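Local coordinates for protein alanine racemase (Acinetobacter baumannii, PDB 4QHR) that belongs to the alanine racemase family and pairs a TIM-barrel domain with a beta-rich C-terminal domain in a two-chain assembly, at residues E239-N244 against I266-I271; N285-D290 against T318-W323; G255-A260 against V297-M302; A4-D9 against P232-T237; G276-Y281 against E334-I339. All coordinates share one frame; numbering follows the deposited sequence.

In the fold
Contacts 1, 2 and 4 build one mixed sheet around strands 234-246 and 319-321. Contacts 1 and 4 use successive parts of strand 234-246, with centres about 19 Å apart. Contact 2 sits about 11 Å from contact 1 and about 12 Å from contact 4, measured between centres, and touches both. Contact 5 touches contact 2 where Tyr277 lies against Leu322. Contact 3 lies nearer the surface; its centre is about 15 Å from that of contact 5, and its Val297 touches Ile266 of contact 1. Contacts 1, 3 and 5 also reach the second subunit. Lys34, modified as a pyridoxal-phosphate lysine (LLP), lies in none of the ten segments.

Contact 1: E239-N244 against I266-I271; sequences EIIALN and IAIVSI
Ile241 N donates to Ile268 O at 2.7 Å and nearly straight, 169° at the hydrogen. Ile268 N in turn donates to Ala242 O at 2.8 Å. Asn244 and Ile266 exchange two backbone bonds, and the one from Ile266 N to Asn244 O is also 2.8 Å. At the other end Ser270 N reaches Glu239 O at 2.9 Å. The hydroxyl of Ser270 receives only a weak bond from Glu239 N; its stronger partner is Gln3 O. Ile241 and Ala242 both face Ile268, which makes a classic beta bulge in the antiparallel pairing of strands 234-246 and 264-269. On one face Ala267 CB sits between two longer side chains, 3.7 Å from Ile240 CD1 and 3.7 Å from Leu243 CD2. On the other face Ala242 CB meets CB and CG1 of Ile268. Ile241 CG1 stands between its own backbone N and carbonyl carbon (chi1 61°). This brings it across Ile268 obliquely, near CG2, with Ile241 CD1 also near that methyl. Ile241 CG2 turns the other way and rests on Ser270 CB at 3.7 Å. The second subunit covers this side: its Arg132 packs on Ile268 and its Leu133 on Ala242.

Contact 2: N285-D290 against T318-W323; sequences NFVAID and TQVELW
Ala288 and Glu321 form a single antiparallel bridge, and water takes over where the direct pairing stops. Ala288 N donates to Glu321 O at 3.0 Å, and Glu321 N returns a bond of 2.9 Å to Ala288 O. Both donors lie in the plane of the carbonyl they reach. Beyond the bridge on one side, a water donates to Phe286 O at 2.7 Å and to Leu322 O, and accepts from Asn285 ND2. On the other side a second water accepts from Asp290 N and donates to Gln319 O at 3.0 Å. Packing fills in around these bonds. Val287 divides its two methyls: CG1 lies beside Leu322 CD2, and CG2 meets Val320 CG1 at 3.6 Å. Val320 sends its other methyl, CG2, to the end of Ile289, 3.6 Å from CD1. Ile289 CG2 points elsewhere and crosses Thr318 at about a right angle, 3.6 Å from Thr318 CG2. Ala288 CB lies against Glu321 CB. The Glu321 chain extends past it, and its carboxylate is bonded by His326 and by Arg327 N. The chain turns a corner at Leu322. Leu322 and Trp323 both face Phe236, a classic beta bulge. Strand 286-289 also pairs with 292-297, 292-297 with 305-308, 305-308 with 264-269, 264-269 with 234-246, and 234-246 with 319-321. The single bridge closes this circuit of antiparallel strands, consistent with the barrel of the C-terminal domain.

Contact 3: G255-A260 against V297-M302; sequences GSTFCA and VGRVSM
Phe258 and Val297 make the apolar part of the contact. Val297 CB stands over the centre of the Phe258 ring, 4.0 Å from the centroid and 10° off the ring normal, a CH-pi contact. Val297 CG1 spreads across the same ring toward CE1 and CZ. The ring lies there because Phe258 CG is anti to the backbone N (chi1 176°), with CB left close to the Gly298 backbone, 3.5 Å from Gly298 N. Thr257 OG1 touches Gly298 CA at 3.6 Å. Met264 and Val252 also pack on Phe258. The contact joins segment 255-260, whose weak strand 258-259 pairs with 251-252, to the loop after strand 292-297 of the C-terminal domain.

The second kind of contact is made by the flat cationic end of Arg299. Its chain runs extended from CG to NE and crosses Thr257 at about a right angle. Thr257 CG2 comes to 3.6 Å from Arg299 NE. The guanidinium lays one face over Gly255, whose CA is 3.4 Å from Arg299 NH1 and offset toward the rim of the group. Gly255 has positive phi, 81°, and no side chain to hold the guanidinium off.

The polar link is indirect. One water accepts from Thr257 N at 3.0 Å and from Arg299 N at 2.9 Å, and so ties the two loops together through backbone groups. The second subunit borders the same loops: Ser256 OG bonds Asn162 ND2 of that subunit, and Met302 packs on its Tyr38.

With a CH-pi contact, van der Waals touch and one shared water, and without a salt bridge between the segments, the fit probably rests mainly on shape.

Contact 4: A4-D9 against P232-T237; sequences ATVYID and PVMTFT
Val233, Tyr7 and Thr237 lose the most surface here. Tyr7 sets its ring edge against the opposite strand. CD1 is 3.5 Å from Thr235 O and CE1 is 3.4 Å from Thr237 OG1, and both oxygens lie near the ring plane. Thr5 CG2, from the same strand, sits over one face of the ring. The backbone of Tyr7 is held by two bonds with Thr235, and the bond from Tyr7 N to Thr235 O is almost straight at 176°.

Thr237 lies side by side with Thr5, pointing the same way. The two hydroxyls share one water, at 2.9 Å from Thr5 OG1 and 2.8 Å from Thr237 OG1. Thr237 OG1 falls between its backbone N and carbonyl carbon (chi1 76°), which turns it toward both the water and the tyrosine edge. A pair of backbone bonds joins the same two residues.

Strand 4-8 runs antiparallel to strand 234-246. It also pairs with strand 352-355, in parallel. The first strand of the chain is built into the sheet of the C-terminal domain, before helix 10-23 begins.

At that helix Val233 takes over. Its O accepts from Asp9 N at 3.0 Å. Asp9 is the N-cap, with OD1 bonded to Ala12 N. Val233 CG1 touches Ile8 CG2 at 3.7 Å, and the side chain also packs on Leu13 and Asn16 of the helix. On the opposite face of the strands from Tyr7 and Thr237, Val6 CG1 meets Met234 CG, and Val6 CG2 lies 3.8 Å from Phe236 CD1.

Contact 5: G276-Y281 against E334-I339; sequences GYPRAY and EANGTI
Tyr281 and Asn336 bring their CA atoms to 4.3 Å. Segment 276-281 is irregular loop. Segment 334-339 takes in the last residues of helix 329-335 and the turn after it, closed by a Schellman motif in which Gly337 has positive phi (75°) and its N bonds back to Glu334 O. With chi1 at -179° the Asn336 amide swings away from its own backbone N and reaches the loop, where ND2 donates to Ala280 O at 2.7 Å. The acceptor lies in the amide plane, but the donor stands above the carbonyl plane and the bond is bent to 142°. A water accepts from ND2 as well and from Ala280 N. Asn336 OD1 lies 3.2 Å from Pro278 CB. Tyr281 packs against the helix end, CD2 at 3.9 Å from Ala335 CB and CE2 at 3.9 Å from Asn336 CB. Its OH donates to Pro278 O at 2.7 Å and lies over a face of the Tyr277 ring. Nearby, Arg279 NH1 bonds Thr338 OG1 of the second subunit. Bonded to both a carbonyl and a water, the Asn336 amide is probably restrained in rotation. With Tyr281 packing and the Ala335-Val282 backbone bond, it helps join loop to helix end.

Contact 1: E239-N244 against I266-I271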
# COMPACT_ATOMS: atom_id res chain seq x y z
N GLU A 239 16.28 2.11 -8.12
CA GLU A 239 17.69 2.26 -8.44
C GLU A 239 18.51 2.59 -7.21
O GLU A 239 18.02 3.12 -6.18
CB GLU A 239 17.90 3.37 -9.52
CG GLU A 239 17.61 2.88 -10.94
CD GLU A 239 17.82 3.97 -11.96
OE1 GLU A 239 18.43 5.03 -11.60
OE2 GLU A 239 17.38 3.77 -13.10
N ILE A 240 19.78 2.25 -7.33
CA ILE A 240 20.78 2.66 -6.33
C ILE A 240 21.05 4.16 -6.36
O ILE A 240 21.40 4.70 -7.38
CB ILE A 240 22.07 1.85 -6.47
CG1 ILE A 240 21.75 0.43 -6.03
CG2 ILE A 240 23.15 2.48 -5.58
CD1 ILE A 240 22.87 -0.59 -6.24
N ILE A 241 20.89 4.81 -5.22
CA ILE A 241 21.04 6.26 -5.09
C ILE A 241 22.25 6.70 -4.26
O ILE A 241 22.60 7.89 -4.27
CB ILE A 241 19.74 6.92 -4.57
CG1 ILE A 241 19.33 6.42 -3.18
CG2 ILE A 241 18.61 6.64 -5.55
CD1 ILE A 241 18.24 7.24 -2.50
N ALA A 242 22.84 5.76 -3.52
CA ALA A 242 24.03 6.02 -2.71
C ALA A 242 24.81 4.75 -2.43
O ALA A 242 24.23 3.67 -2.30
CB ALA A 242 23.68 6.69 -1.38
N LEU A 243 26.14 4.90 -2.33
CA LEU A 243 27.02 3.81 -1.99
C LEU A 243 27.83 4.14 -0.75
O LEU A 243 28.26 5.29 -0.58
CB LEU A 243 27.95 3.51 -3.16
CG LEU A 243 27.16 2.94 -4.32
CD1 LEU A 243 28.02 2.95 -5.56
CD2 LEU A 243 26.70 1.52 -4.00
N ASN A 244 28.07 3.15 0.10
CA ASN A 244 28.67 3.41 1.39
C ASN A 244 29.52 2.23 1.81
O ASN A 244 29.04 1.12 1.83
CB ASN A 244 27.53 3.72 2.37
CG ASN A 244 27.99 4.13 3.75
OD1 ASN A 244 27.28 3.87 4.75
ND2 ASN A 244 29.12 4.78 3.85
N ILE A 266 27.45 -1.12 1.19
CA ILE A 266 26.02 -0.92 1.35
C ILE A 266 25.58 -0.07 0.21
O ILE A 266 26.29 0.85 -0.15
CB ILE A 266 25.73 -0.11 2.63
CG1 ILE A 266 26.17 -0.93 3.85
CG2 ILE A 266 24.25 0.23 2.75
CD1 ILE A 266 25.63 -2.35 3.89
N ALA A 267 24.44 -0.37 -0.38
CA ALA A 267 23.83 0.58 -1.31
C ALA A 267 22.46 1.03 -0.76
O ALA A 267 21.75 0.25 -0.14
CB ALA A 267 23.67 -0.05 -2.66
N ILE A 268 22.12 2.29 -1.02
CA ILE A 268 20.81 2.79 -0.72
C ILE A 268 20.00 2.78 -2.02
O ILE A 268 20.47 3.20 -3.10
CB ILE A 268 20.84 4.17 -0.07
CG1 ILE A 268 21.77 4.19 1.15
CG2 ILE A 268 19.42 4.60 0.32
CD1 ILE A 268 21.45 3.15 2.22
N VAL A 269 18.76 2.29 -1.90
CA VAL A 269 17.89 2.13 -3.03
C VAL A 269 16.67 3.03 -2.88
O VAL A 269 16.16 3.21 -1.77
CB VAL A 269 17.41 0.67 -3.11
CG1 VAL A 269 16.41 0.49 -4.22
CG2 VAL A 269 18.61 -0.26 -3.34
N SER A 270 16.18 3.56 -4.00
CA SER A 270 15.09 4.48 -3.99
C SER A 270 13.72 3.77 -3.98
O SER A 270 12.92 3.96 -4.88
CB SER A 270 15.16 5.44 -5.18
OG SER A 270 15.16 4.74 -6.44
N ILE A 271 13.47 3.02 -2.94
CA ILE A 271 12.12 2.51 -2.67
C ILE A 271 11.92 2.38 -1.19
O ILE A 271 12.91 2.15 -0.47
CB ILE A 271 11.93 1.16 -3.35
CG1 ILE A 271 10.48 0.99 -3.74
CG2 ILE A 271 12.37 -0.02 -2.45
CD1 ILE A 271 10.09 1.83 -4.93

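Contact 2: N285-D290 against T318-W323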
# COMPACT_ATOMS: atom_id res chain seq x y z
N ASN A 285 15.05 -10.85 3.77
CA ASN A 285 14.52 -10.60 2.44
C ASN A 285 15.69 -10.20 1.53
O ASN A 285 16.74 -9.75 2.02
CB ASN A 285 13.47 -9.48 2.51
CG ASN A 285 12.73 -9.32 1.21
OD1 ASN A 285 12.47 -10.31 0.54
ND2 ASN A 285 12.49 -8.07 0.79
N PHE A 286 15.49 -10.38 0.23
CA PHE A 286 16.48 -10.12 -0.78
C PHE A 286 15.88 -9.29 -1.90
O PHE A 286 14.67 -9.32 -2.12
CB PHE A 286 17.02 -11.45 -1.34
CG PHE A 286 17.71 -12.30 -0.29
CD1 PHE A 286 16.98 -13.15 0.47
CD2 PHE A 286 19.09 -12.21 -0.08
CE1 PHE A 286 17.59 -13.92 1.49
CE2 PHE A 286 19.70 -12.98 0.91
CZ PHE A 286 18.93 -13.83 1.70
N VAL A 287 16.74 -8.56 -2.60
CA VAL A 287 16.42 -7.98 -3.89
C VAL A 287 17.29 -8.66 -4.98
O VAL A 287 18.29 -9.32 -4.67
CB VAL A 287 16.63 -6.49 -3.94
CG1 VAL A 287 15.80 -5.80 -2.86
CG2 VAL A 287 18.11 -6.10 -3.76
N ALA A 288 16.93 -8.45 -6.24
CA ALA A 288 17.67 -9.05 -7.35
C ALA A 288 18.40 -7.94 -8.08
O ALA A 288 17.80 -6.92 -8.46
CB ALA A 288 16.73 -9.77 -8.28
N ILE A 289 19.71 -8.10 -8.23
CA ILE A 289 20.56 -7.10 -8.90
C ILE A 289 21.65 -7.85 -9.68
O ILE A 289 22.33 -8.69 -9.10
CB ILE A 289 21.35 -6.20 -7.90
CG1 ILE A 289 20.41 -5.49 -6.94
CG2 ILE A 289 22.25 -5.21 -8.66
CD1 ILE A 289 21.09 -4.64 -5.89
N ASP A 290 21.82 -7.52 -10.97
CA ASP A 290 22.94 -7.99 -11.80
C ASP A 290 23.01 -9.55 -11.80
O ASP A 290 24.10 -10.12 -11.82
CB ASP A 290 24.27 -7.35 -11.29
CG ASP A 290 25.46 -7.56 -12.27
OD1 ASP A 290 25.28 -7.35 -13.47
OD2 ASP A 290 26.57 -7.95 -11.85
N THR A 318 22.34 1.81 -10.77
CA THR A 318 22.10 0.39 -11.04
C THR A 318 20.68 0.03 -10.63
O THR A 318 20.21 0.47 -9.58
CB THR A 318 23.05 -0.50 -10.27
OG1 THR A 318 24.35 -0.39 -10.85
CG2 THR A 318 22.62 -1.93 -10.20
N GLN A 319 20.05 -0.76 -11.50
CA GLN A 319 18.65 -1.11 -11.42
C GLN A 319 18.53 -2.24 -10.42
O GLN A 319 19.32 -3.10 -10.40
CB GLN A 319 18.08 -1.52 -12.80
CG GLN A 319 17.30 -0.40 -13.50
CD GLN A 319 16.13 -0.95 -14.32
OE1 GLN A 319 16.31 -1.28 -15.49
NE2 GLN A 319 14.90 -1.04 -13.71
N VAL A 320 17.52 -2.18 -9.60
CA VAL A 320 17.32 -3.13 -8.51
C VAL A 320 15.87 -3.65 -8.59
O VAL A 320 14.92 -2.83 -8.65
CB VAL A 320 17.52 -2.43 -7.15
CG1 VAL A 320 17.20 -3.36 -5.98
CG2 VAL A 320 18.95 -1.92 -7.04
N GLU A 321 15.71 -4.97 -8.63
CA GLU A 321 14.42 -5.60 -8.73
C GLU A 321 13.90 -5.98 -7.35
O GLU A 321 14.52 -6.77 -6.63
CB GLU A 321 14.49 -6.83 -9.63
CG GLU A 321 13.16 -7.61 -9.70
CD GLU A 321 13.29 -8.84 -10.61
OE1 GLU A 321 14.00 -8.70 -11.64
OE2 GLU A 321 12.75 -9.91 -10.28
N LEU A 322 12.74 -5.43 -6.98
CA LEU A 322 12.14 -5.74 -5.70
C LEU A 322 11.30 -6.99 -5.80
O LEU A 322 11.34 -7.85 -4.93
CB LEU A 322 11.35 -4.56 -5.20
CG LEU A 322 12.30 -3.37 -5.20
CD1 LEU A 322 11.51 -2.14 -5.43
CD2 LEU A 322 13.18 -3.39 -3.95
N TRP A 323 10.58 -7.14 -6.90
CA TRP A 323 10.09 -8.43 -7.28
C TRP A 323 9.78 -8.43 -8.74
O TRP A 323 9.65 -7.35 -9.35
CB TRP A 323 8.88 -8.84 -6.44
CG TRP A 323 7.67 -7.94 -6.46
CD1 TRP A 323 6.71 -7.85 -7.45
CD2 TRP A 323 7.20 -7.13 -5.39
NE1 TRP A 323 5.71 -6.98 -7.05
CE2 TRP A 323 6.01 -6.53 -5.80
CE3 TRP A 323 7.72 -6.83 -4.12
CZ2 TRP A 323 5.30 -5.65 -4.98
CZ3 TRP A 323 7.00 -5.95 -3.32
CH2 TRP A 323 5.79 -5.39 -3.75
O HOH W 1 12.61 -7.55 -2.31
O HOH W 2 20.65 -4.95 -12.28

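Contact 3: G255-A260 against V297-M302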
# COMPACT_ATOMS: atom_id res chain seq x y z
N GLY A 255 16.30 2.38 13.82
CA GLY A 255 16.35 1.25 14.74
C GLY A 255 17.73 0.61 14.98
O GLY A 255 17.90 -0.18 15.94
N SER A 256 18.72 0.92 14.13
CA SER A 256 20.05 0.31 14.22
C SER A 256 19.95 -1.21 14.42
O SER A 256 20.71 -1.82 15.18
CB SER A 256 20.89 1.01 15.32
OG SER A 256 21.20 2.35 14.93
N THR A 257 19.01 -1.83 13.70
CA THR A 257 18.70 -3.24 13.90
C THR A 257 19.72 -4.14 13.22
O THR A 257 19.71 -5.35 13.44
CB THR A 257 17.28 -3.62 13.37
OG1 THR A 257 17.23 -3.51 11.94
CG2 THR A 257 16.22 -2.75 14.01
N PHE A 258 20.60 -3.56 12.39
CA PHE A 258 21.61 -4.32 11.70
C PHE A 258 22.99 -3.82 12.08
O PHE A 258 23.29 -2.64 11.95
CB PHE A 258 21.43 -4.24 10.19
CG PHE A 258 22.53 -4.94 9.43
CD1 PHE A 258 22.51 -6.34 9.31
CD2 PHE A 258 23.59 -4.21 8.87
CE1 PHE A 258 23.53 -7.00 8.62
CE2 PHE A 258 24.62 -4.87 8.19
CZ PHE A 258 24.59 -6.27 8.06
N CYS A 259 23.83 -4.76 12.51
CA CYS A 259 25.20 -4.50 12.89
C CYS A 259 26.14 -5.21 11.90
O CYS A 259 26.00 -6.41 11.68
CB CYS A 259 25.43 -5.02 14.31
SG CYS A 259 27.11 -4.74 14.89
N ALA A 260 27.10 -4.49 11.32
CA ALA A 260 28.07 -5.14 10.42
C ALA A 260 29.06 -6.06 11.19
O ALA A 260 29.80 -5.60 12.05
CB ALA A 260 28.83 -4.09 9.62
N VAL A 297 19.12 -4.91 4.37
CA VAL A 297 19.74 -4.80 5.68
C VAL A 297 19.19 -3.65 6.47
O VAL A 297 18.95 -2.54 5.92
CB VAL A 297 21.28 -4.71 5.63
CG1 VAL A 297 21.80 -5.99 5.00
CG2 VAL A 297 21.80 -3.52 4.84
N GLY A 298 18.97 -3.91 7.75
CA GLY A 298 18.40 -2.88 8.64
C GLY A 298 16.95 -2.58 8.25
O GLY A 298 16.38 -3.23 7.40
N ARG A 299 16.34 -1.56 8.85
CA ARG A 299 14.93 -1.29 8.57
C ARG A 299 14.65 -0.62 7.21
O ARG A 299 15.48 0.17 6.64
CB ARG A 299 14.33 -0.41 9.67
CG ARG A 299 14.16 -1.16 10.99
CD ARG A 299 13.19 -0.46 11.91
NE ARG A 299 13.14 -1.10 13.23
CZ ARG A 299 13.02 -0.45 14.40
NH1 ARG A 299 12.94 0.88 14.46
NH2 ARG A 299 12.97 -1.14 15.54
N VAL A 300 13.44 -0.89 6.73
CA VAL A 300 12.90 -0.23 5.54
C VAL A 300 12.27 1.10 5.98
O VAL A 300 11.43 1.13 6.88
CB VAL A 300 11.84 -1.15 4.87
CG1 VAL A 300 11.02 -0.47 3.79
CG2 VAL A 300 12.50 -2.42 4.41
N SER A 301 12.65 2.20 5.33
CA SER A 301 12.04 3.49 5.68
C SER A 301 10.94 3.86 4.65
O SER A 301 10.61 3.06 3.78
CB SER A 301 13.14 4.56 5.80
OG SER A 301 13.72 4.84 4.56
N MET A 302 10.39 5.05 4.80
CA MET A 302 9.32 5.46 3.92
C MET A 302 9.78 5.47 2.47
O MET A 302 9.05 5.01 1.64
CB MET A 302 8.75 6.80 4.35
CG MET A 302 7.43 7.14 3.63
SD MET A 302 6.67 8.62 4.33
CE MET A 302 6.22 7.99 5.95
O HOH W 3 17.90 -0.62 11.15

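Contact 4: A4-D9 against P232-T237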
# COMPACT_ATOMS: atom_id res chain seq x y z
N ALA A 4 11.43 4.66 -9.47
CA ALA A 4 10.61 3.64 -8.82
C ALA A 4 9.54 3.35 -9.83
O ALA A 4 8.75 4.22 -10.17
CB ALA A 4 10.01 4.18 -7.52
N THR A 5 9.52 2.12 -10.33
CA THR A 5 8.72 1.73 -11.50
C THR A 5 8.02 0.35 -11.36
O THR A 5 8.56 -0.60 -10.84
CB THR A 5 9.65 1.70 -12.70
OG1 THR A 5 10.43 2.89 -12.72
CG2 THR A 5 8.88 1.62 -14.01
N VAL A 6 6.80 0.30 -11.86
CA VAL A 6 5.96 -0.89 -11.86
C VAL A 6 5.69 -1.19 -13.34
O VAL A 6 5.04 -0.38 -14.02
CB VAL A 6 4.65 -0.66 -11.14
CG1 VAL A 6 3.65 -1.79 -11.40
CG2 VAL A 6 4.86 -0.47 -9.62
N TYR A 7 6.22 -2.31 -13.81
CA TYR A 7 6.13 -2.78 -15.20
C TYR A 7 5.13 -3.90 -15.24
O TYR A 7 5.16 -4.76 -14.38
CB TYR A 7 7.45 -3.39 -15.70
CG TYR A 7 8.61 -2.44 -15.76
CD1 TYR A 7 9.46 -2.27 -14.67
CD2 TYR A 7 8.87 -1.74 -16.89
CE1 TYR A 7 10.53 -1.41 -14.71
CE2 TYR A 7 9.92 -0.87 -16.93
CZ TYR A 7 10.76 -0.72 -15.84
OH TYR A 7 11.81 0.13 -15.86
N ILE A 8 4.29 -3.90 -16.26
CA ILE A 8 3.25 -4.90 -16.45
C ILE A 8 3.41 -5.56 -17.82
O ILE A 8 3.23 -4.89 -18.86
CB ILE A 8 1.83 -4.25 -16.36
CG1 ILE A 8 1.65 -3.45 -15.07
CG2 ILE A 8 0.76 -5.34 -16.45
CD1 ILE A 8 1.62 -4.34 -13.81
N ASP A 9 3.73 -6.85 -17.84
CA ASP A 9 3.98 -7.67 -19.07
C ASP A 9 2.67 -8.26 -19.61
O ASP A 9 2.11 -9.17 -19.02
CB ASP A 9 5.03 -8.71 -18.71
CG ASP A 9 5.34 -9.73 -19.80
OD1 ASP A 9 4.88 -9.71 -20.96
OD2 ASP A 9 6.14 -10.62 -19.42
N PRO A 232 5.34 -14.47 -14.19
CA PRO A 232 5.11 -13.23 -13.42
C PRO A 232 4.77 -12.07 -14.34
O PRO A 232 5.47 -11.84 -15.35
CB PRO A 232 6.45 -13.01 -12.70
CG PRO A 232 7.01 -14.38 -12.54
CD PRO A 232 6.55 -15.18 -13.74
N VAL A 233 3.74 -11.32 -14.00
CA VAL A 233 3.31 -10.22 -14.83
C VAL A 233 3.99 -8.90 -14.38
O VAL A 233 4.44 -8.08 -15.22
CB VAL A 233 1.79 -10.12 -14.78
CG1 VAL A 233 1.28 -8.82 -15.44
CG2 VAL A 233 1.15 -11.33 -15.41
N MET A 234 4.04 -8.66 -13.08
CA MET A 234 4.59 -7.44 -12.54
C MET A 234 6.07 -7.56 -12.20
O MET A 234 6.46 -8.48 -11.47
CB MET A 234 3.85 -7.02 -11.24
CG MET A 234 4.30 -5.70 -10.69
SD MET A 234 3.63 -5.12 -9.12
CE MET A 234 1.86 -5.14 -9.43
N THR A 235 6.85 -6.59 -12.68
CA THR A 235 8.19 -6.33 -12.14
C THR A 235 8.21 -4.97 -11.43
O THR A 235 7.80 -3.92 -12.01
CB THR A 235 9.24 -6.38 -13.24
OG1 THR A 235 9.08 -7.62 -13.92
CG2 THR A 235 10.64 -6.38 -12.61
N PHE A 236 8.69 -4.96 -10.19
CA PHE A 236 8.72 -3.74 -9.36
C PHE A 236 10.21 -3.40 -9.21
O PHE A 236 10.97 -4.18 -8.62
CB PHE A 236 8.02 -4.04 -8.03
CG PHE A 236 7.86 -2.87 -7.06
CD1 PHE A 236 7.80 -1.52 -7.48
CD2 PHE A 236 7.70 -3.13 -5.72
CE1 PHE A 236 7.62 -0.50 -6.53
CE2 PHE A 236 7.54 -2.13 -4.79
CZ PHE A 236 7.51 -0.82 -5.19
N THR A 237 10.62 -2.25 -9.76
CA THR A 237 12.02 -1.80 -9.70
C THR A 237 12.28 -0.44 -9.05
O THR A 237 11.40 0.39 -8.90
CB THR A 237 12.70 -1.82 -11.09
OG1 THR A 237 12.26 -0.71 -11.89
CG2 THR A 237 12.44 -3.17 -11.79
O HOH W 4 12.85 2.03 -11.38

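Contact 5: G276-Y281 against E334-I339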
# COMPACT_ATOMS: atom_id res chain seq x y z
N GLY A 276 4.93 1.41 -1.29
CA GLY A 276 4.27 0.12 -1.13
C GLY A 276 5.22 -1.06 -1.01
O GLY A 276 4.77 -2.18 -0.98
N TYR A 277 6.54 -0.82 -0.91
CA TYR A 277 7.44 -1.90 -0.56
C TYR A 277 7.29 -2.21 0.95
O TYR A 277 7.35 -1.27 1.74
CB TYR A 277 8.86 -1.50 -0.88
CG TYR A 277 9.86 -2.64 -0.78
CD1 TYR A 277 9.90 -3.65 -1.73
CD2 TYR A 277 10.74 -2.71 0.26
CE1 TYR A 277 10.82 -4.69 -1.65
CE2 TYR A 277 11.68 -3.73 0.35
CZ TYR A 277 11.71 -4.73 -0.60
OH TYR A 277 12.65 -5.75 -0.49
N PRO A 278 7.07 -3.49 1.34
CA PRO A 278 6.66 -3.75 2.72
C PRO A 278 7.80 -3.51 3.70
O PRO A 278 8.95 -3.71 3.34
CB PRO A 278 6.28 -5.23 2.73
CG PRO A 278 6.22 -5.67 1.33
CD PRO A 278 7.05 -4.72 0.51
N ARG A 279 7.45 -3.09 4.92
CA ARG A 279 8.41 -2.66 5.91
C ARG A 279 8.88 -3.79 6.79
O ARG A 279 10.10 -3.89 7.05
CB ARG A 279 7.78 -1.60 6.84
CG ARG A 279 8.65 -1.10 7.96
CD ARG A 279 7.98 -0.01 8.82
NE ARG A 279 8.77 0.20 10.04
CZ ARG A 279 8.67 -0.55 11.16
NH1 ARG A 279 7.76 -1.54 11.26
NH2 ARG A 279 9.43 -0.28 12.21
N ALA A 280 7.96 -4.59 7.30
CA ALA A 280 8.28 -5.41 8.46
C ALA A 280 8.47 -6.89 8.06
O ALA A 280 7.56 -7.54 7.60
CB ALA A 280 7.21 -5.25 9.53
N TYR A 281 9.68 -7.40 8.23
CA TYR A 281 10.02 -8.73 7.79
C TYR A 281 10.17 -9.68 8.94
O TYR A 281 10.54 -9.28 10.02
CB TYR A 281 11.26 -8.65 6.92
CG TYR A 281 10.91 -7.98 5.65
CD1 TYR A 281 10.91 -6.60 5.57
CD2 TYR A 281 10.53 -8.70 4.52
CE1 TYR A 281 10.58 -5.93 4.39
CE2 TYR A 281 10.18 -8.04 3.33
CZ TYR A 281 10.21 -6.65 3.28
OH TYR A 281 9.87 -5.96 2.11
N GLU A 334 6.46 -14.09 1.71
CA GLU A 334 6.75 -15.04 2.78
C GLU A 334 7.73 -14.42 3.79
O GLU A 334 7.49 -14.50 4.98
CB GLU A 334 7.30 -16.36 2.22
CG GLU A 334 7.64 -17.35 3.32
CD GLU A 334 8.65 -18.43 2.93
OE1 GLU A 334 9.42 -18.27 1.96
OE2 GLU A 334 8.70 -19.45 3.64
N ALA A 335 8.75 -13.71 3.32
CA ALA A 335 9.64 -12.99 4.24
C ALA A 335 8.96 -11.89 5.02
O ALA A 335 9.37 -11.55 6.12
CB ALA A 335 10.84 -12.43 3.50
N ASN A 336 7.89 -11.35 4.44
CA ASN A 336 7.07 -10.27 5.06
C ASN A 336 5.96 -10.82 5.92
O ASN A 336 5.21 -10.03 6.48
CB ASN A 336 6.52 -9.39 3.87
CG ASN A 336 5.66 -8.18 4.28
OD1 ASN A 336 4.69 -7.88 3.58
ND2 ASN A 336 6.02 -7.46 5.35
N GLY A 337 5.83 -12.15 6.02
CA GLY A 337 4.78 -12.80 6.85
C GLY A 337 3.38 -12.72 6.23
O GLY A 337 2.40 -12.82 6.93
N THR A 338 3.29 -12.57 4.91
CA THR A 338 1.98 -12.51 4.25
C THR A 338 1.99 -13.24 2.89
O THR A 338 2.81 -14.14 2.68
CB THR A 338 1.50 -11.03 4.19
OG1 THR A 338 0.14 -11.00 3.74
CG2 THR A 338 2.38 -10.20 3.29
N ILE A 339 1.10 -12.89 2.00
CA ILE A 339 0.92 -13.59 0.73
C ILE A 339 1.06 -12.60 -0.42
O ILE A 339 0.88 -11.38 -0.25
CB ILE A 339 -0.45 -14.33 0.65
CG1 ILE A 339 -1.63 -13.37 0.83
CG2 ILE A 339 -0.49 -15.39 1.75
CD1 ILE A 339 -3.01 -14.03 0.76
O HOH W 5 4.84 -4.79 6.62